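Putative glycoside hydrolase (PDB 3GYC) is a putative glycoside hydrolase of the cellulase-like family with a TIM-barrel fold, and probably cleaves glycosidic bonds in carbohydrates. Local coordinates at residues A18-D23 with D44-R49. Sequence-based numbering, arbitrary orientation.
Sequences AITMWD and DELSER
L46 reaches from its helix to the strand and meets T20 with CD1 and the indole of W22 with both methyls. CD1 of L46 packs against the methyl CG2 of T20 at 3.7 Å, the two side chains meeting tip to tip. The same CD1 lies 4.0 Å from CZ2 of W22, and it approaches the indole obliquely. CD2 of L46 stands 4.2 Å from CH2 of W22, so both branches of the leucine touch the six-membered part of the ring. The contact between the segments is apolar, small and buried.

In L46, CG is anti to the backbone N (chi1 -175°), which extends the fork toward the strand. In T20, OG1 takes the place anti to the backbone N (chi1 -178°). This puts CG2 between the backbone N and the carbonyl carbon, and that methyl faces L46. The hydroxyl of T20 and the indole N-H of W22 share one outside acceptor, the carbonyl O of C349. This shared acceptor ties the threonine hydroxyl to the indole N-H and helps fix the rotation of both side chains.

R49 folds back on the preceding turn, over E45. Its NH1 donates to E45 O at 2.9 Å, from above the carbonyl plane. R49 N reaches the same oxygen from the opposite face at 3.1 Å. R49 NH1 also makes a salt bridge of 3.5 Å with E48 OE1, and the guanidinium has a cation-pi contact with W357.

The contact joins the first strand of the TIM barrel, 17-23, to helix 39-48 on its outside. That helix leads into the neighbouring parallel strand 53-57 in a beta-alpha-beta crossover. I54 of this second strand touches both W22 and L46, while V42 and L43 of the helix also pack on W22. A18 and R49 both touch helix 360-371.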
ATOM      1  N   ALA A  18      -6.763   2.786  11.241  1.00 11.99           N
ATOM      2  CA  ALA A  18      -5.927   3.833  10.666  1.00 11.01           C
ATOM      3  C   ALA A  18      -4.603   3.137  10.344  1.00 11.62           C
ATOM      4  O   ALA A  18      -3.860   2.671  11.233  1.00 10.43           O
ATOM      5  CB  ALA A  18      -5.731   5.019  11.620  1.00 10.10           C
ATOM      6  N   ILE A  19      -4.336   3.066   9.056  1.00 11.64           N
ATOM      7  CA  ILE A  19      -3.210   2.290   8.487  1.00 10.95           C
ATOM      8  C   ILE A  19      -2.119   3.158   7.882  1.00 12.48           C
ATOM      9  O   ILE A  19      -2.366   4.283   7.466  1.00  9.76           O
ATOM     10  CB  ILE A  19      -3.770   1.217   7.451  1.00 11.93           C
ATOM     11  CG1 ILE A  19      -2.729   0.181   7.043  1.00 11.69           C
ATOM     12  CG2 ILE A  19      -4.375   1.862   6.168  1.00 10.43           C
ATOM     13  CD1 ILE A  19      -3.375  -1.083   6.317  1.00 12.20           C
ATOM     14  N   THR A  20      -0.886   2.656   7.906  1.00 12.26           N
ATOM     15  CA  THR A  20       0.209   3.279   7.218  1.00 12.68           C
ATOM     16  C   THR A  20       1.039   2.213   6.426  1.00 13.51           C
ATOM     17  O   THR A  20       1.195   1.111   6.891  1.00 13.48           O
ATOM     18  CB  THR A  20       1.150   4.016   8.158  1.00 13.05           C
ATOM     19  OG1 THR A  20       2.144   4.615   7.356  1.00 16.81           O
ATOM     20  CG2 THR A  20       1.886   3.073   9.142  1.00  9.83           C
HETATM   21  N   MSE A  21       1.485   2.587   5.234  1.00 13.35           N
HETATM   22  CA  MSE A  21       2.384   1.777   4.416  1.00 13.28           C
HETATM   23  C   MSE A  21       3.834   1.962   4.879  1.00 12.34           C
HETATM   24  O   MSE A  21       4.372   3.093   4.808  1.00 12.82           O
HETATM   25  CB  MSE A  21       2.311   2.210   2.963  1.00 12.69           C
HETATM   26  CG  MSE A  21       3.285   1.446   2.094  1.00 12.80           C
HETATM   27 SE   MSE A  21       3.528   2.328   0.435  0.75  9.28          SE
HETATM   28  CE  MSE A  21       4.647   3.809   1.059  1.00 12.08           C
ATOM     29  N   TRP A  22       4.412   0.900   5.453  1.00 12.36           N
ATOM     30  CA  TRP A  22       5.847   0.851   5.761  1.00 12.14           C
ATOM     31  C   TRP A  22       6.619  -0.008   4.747  1.00 12.83           C
ATOM     32  O   TRP A  22       7.841  -0.217   4.893  1.00 12.96           O
ATOM     33  CB  TRP A  22       6.084   0.444   7.204  1.00 11.89           C
ATOM     34  CG  TRP A  22       5.911   1.591   8.200  1.00 11.80           C
ATOM     35  CD1 TRP A  22       5.416   2.827   7.944  1.00 12.27           C
ATOM     36  CD2 TRP A  22       6.119   1.548   9.641  1.00 11.48           C
ATOM     37  NE1 TRP A  22       5.392   3.602   9.104  1.00 11.03           N
ATOM     38  CE2 TRP A  22       5.839   2.841  10.145  1.00 11.35           C
ATOM     39  CE3 TRP A  22       6.641   0.602  10.509  1.00 12.29           C
ATOM     40  CZ2 TRP A  22       5.964   3.159  11.480  1.00 11.48           C
ATOM     41  CZ3 TRP A  22       6.768   0.920  11.814  1.00 13.29           C
ATOM     42  CH2 TRP A  22       6.426   2.187  12.298  1.00 11.36           C
ATOM     43  N   ASP A  23       5.896  -0.456   3.712  1.00 11.98           N
ATOM     44  CA  ASP A  23       6.449  -1.054   2.499  1.00 12.13           C
ATOM     45  C   ASP A  23       7.633  -2.012   2.777  1.00 11.97           C
ATOM     46  O   ASP A  23       7.493  -2.948   3.543  1.00 12.00           O
ATOM     47  CB  ASP A  23       6.796   0.082   1.503  1.00 10.73           C
ATOM     48  CG  ASP A  23       7.699   1.192   2.146  1.00 13.80           C
ATOM     49  OD1 ASP A  23       7.136   2.097   2.827  1.00 13.64           O
ATOM     50  OD2 ASP A  23       8.952   1.123   2.027  1.00 12.00           O
ATOM     51  N   ASP A  44       6.039   2.681  18.877  1.00 11.76           N
ATOM     52  CA  ASP A  44       5.470   3.492  19.970  1.00 12.86           C
ATOM     53  C   ASP A  44       5.028   4.840  19.384  1.00 12.82           C
ATOM     54  O   ASP A  44       3.968   5.312  19.713  1.00 13.41           O
ATOM     55  CB  ASP A  44       6.465   3.692  21.117  1.00 14.30           C
ATOM     56  CG  ASP A  44       6.770   2.402  21.887  1.00 16.81           C
ATOM     57  OD1 ASP A  44       6.024   1.413  21.752  1.00 17.28           O
ATOM     58  OD2 ASP A  44       7.734   2.404  22.701  1.00 20.90           O
ATOM     59  N   GLU A  45       5.844   5.422  18.507  1.00 12.28           N
ATOM     60  CA  GLU A  45       5.554   6.700  17.827  1.00 12.72           C
ATOM     61  C   GLU A  45       4.322   6.597  16.926  1.00 12.06           C
ATOM     62  O   GLU A  45       3.484   7.502  16.835  1.00 11.59           O
ATOM     63  CB  GLU A  45       6.773   7.164  17.033  1.00 13.70           C
ATOM     64  CG  GLU A  45       7.938   7.633  17.884  1.00 14.88           C
ATOM     65  CD  GLU A  45       9.220   7.992  17.082  1.00 16.24           C
ATOM     66  OE1 GLU A  45       9.231   8.057  15.828  1.00 16.08           O
ATOM     67  OE2 GLU A  45      10.273   8.177  17.731  1.00 18.01           O
ATOM     68  N   LEU A  46       4.241   5.496  16.211  1.00 10.05           N
ATOM     69  CA  LEU A  46       3.112   5.168  15.375  1.00 10.93           C
ATOM     70  C   LEU A  46       1.821   5.110  16.230  1.00 12.03           C
ATOM     71  O   LEU A  46       0.825   5.691  15.862  1.00 12.62           O
ATOM     72  CB  LEU A  46       3.332   3.779  14.718  1.00 11.49           C
ATOM     73  CG  LEU A  46       2.266   3.369  13.708  1.00 12.16           C
ATOM     74  CD1 LEU A  46       2.282   4.381  12.561  1.00 12.28           C
ATOM     75  CD2 LEU A  46       2.388   1.933  13.223  1.00 12.34           C
ATOM     76  N   SER A  47       1.851   4.392  17.341  1.00 11.60           N
ATOM     77  CA  SER A  47       0.658   4.295  18.230  1.00 15.67           C
ATOM     78  C   SER A  47       0.286   5.622  18.850  1.00 14.84           C
ATOM     79  O   SER A  47      -0.892   5.919  18.998  1.00 14.89           O
ATOM     80  CB  SER A  47       0.897   3.307  19.352  1.00 16.79           C
ATOM     81  OG  SER A  47       1.062   2.018  18.817  1.00 22.55           O
ATOM     82  N   GLU A  48       1.294   6.390  19.261  1.00 16.07           N
ATOM     83  CA  GLU A  48       1.094   7.735  19.835  1.00 16.67           C
ATOM     84  C   GLU A  48       0.344   8.619  18.813  1.00 15.67           C
ATOM     85  O   GLU A  48      -0.453   9.481  19.179  1.00 16.62           O
ATOM     86  CB  GLU A  48       2.459   8.341  20.175  1.00 19.62           C
ATOM     87  CG  GLU A  48       2.434   9.765  20.694  1.00 24.12           C
ATOM     88  CD  GLU A  48       3.826  10.440  20.847  1.00 27.51           C
ATOM     89  OE1 GLU A  48       4.846  10.010  20.212  1.00 31.57           O
ATOM     90  OE2 GLU A  48       3.883  11.476  21.575  1.00 29.81           O
ATOM     91  N   ARG A  49       0.620   8.433  17.527  1.00 12.51           N
ATOM     92  CA  ARG A  49      -0.053   9.166  16.475  1.00 11.62           C
ATOM     93  C   ARG A  49      -1.466   8.605  16.197  1.00 13.84           C
ATOM     94  O   ARG A  49      -2.240   9.235  15.494  1.00 14.41           O
ATOM     95  CB  ARG A  49       0.807   9.195  15.210  1.00 11.70           C
ATOM     96  CG  ARG A  49       2.048  10.004  15.442  1.00 11.92           C
ATOM     97  CD  ARG A  49       3.142   9.715  14.479  1.00 12.38           C
ATOM     98  NE  ARG A  49       4.193  10.694  14.605  1.00 11.90           N
ATOM     99  CZ  ARG A  49       5.032  10.819  15.626  1.00 12.57           C
ATOM    100  NH1 ARG A  49       4.957  10.040  16.708  1.00 13.47           N
ATOM    101  NH2 ARG A  49       5.942  11.773  15.594  1.00 13.02           N
TER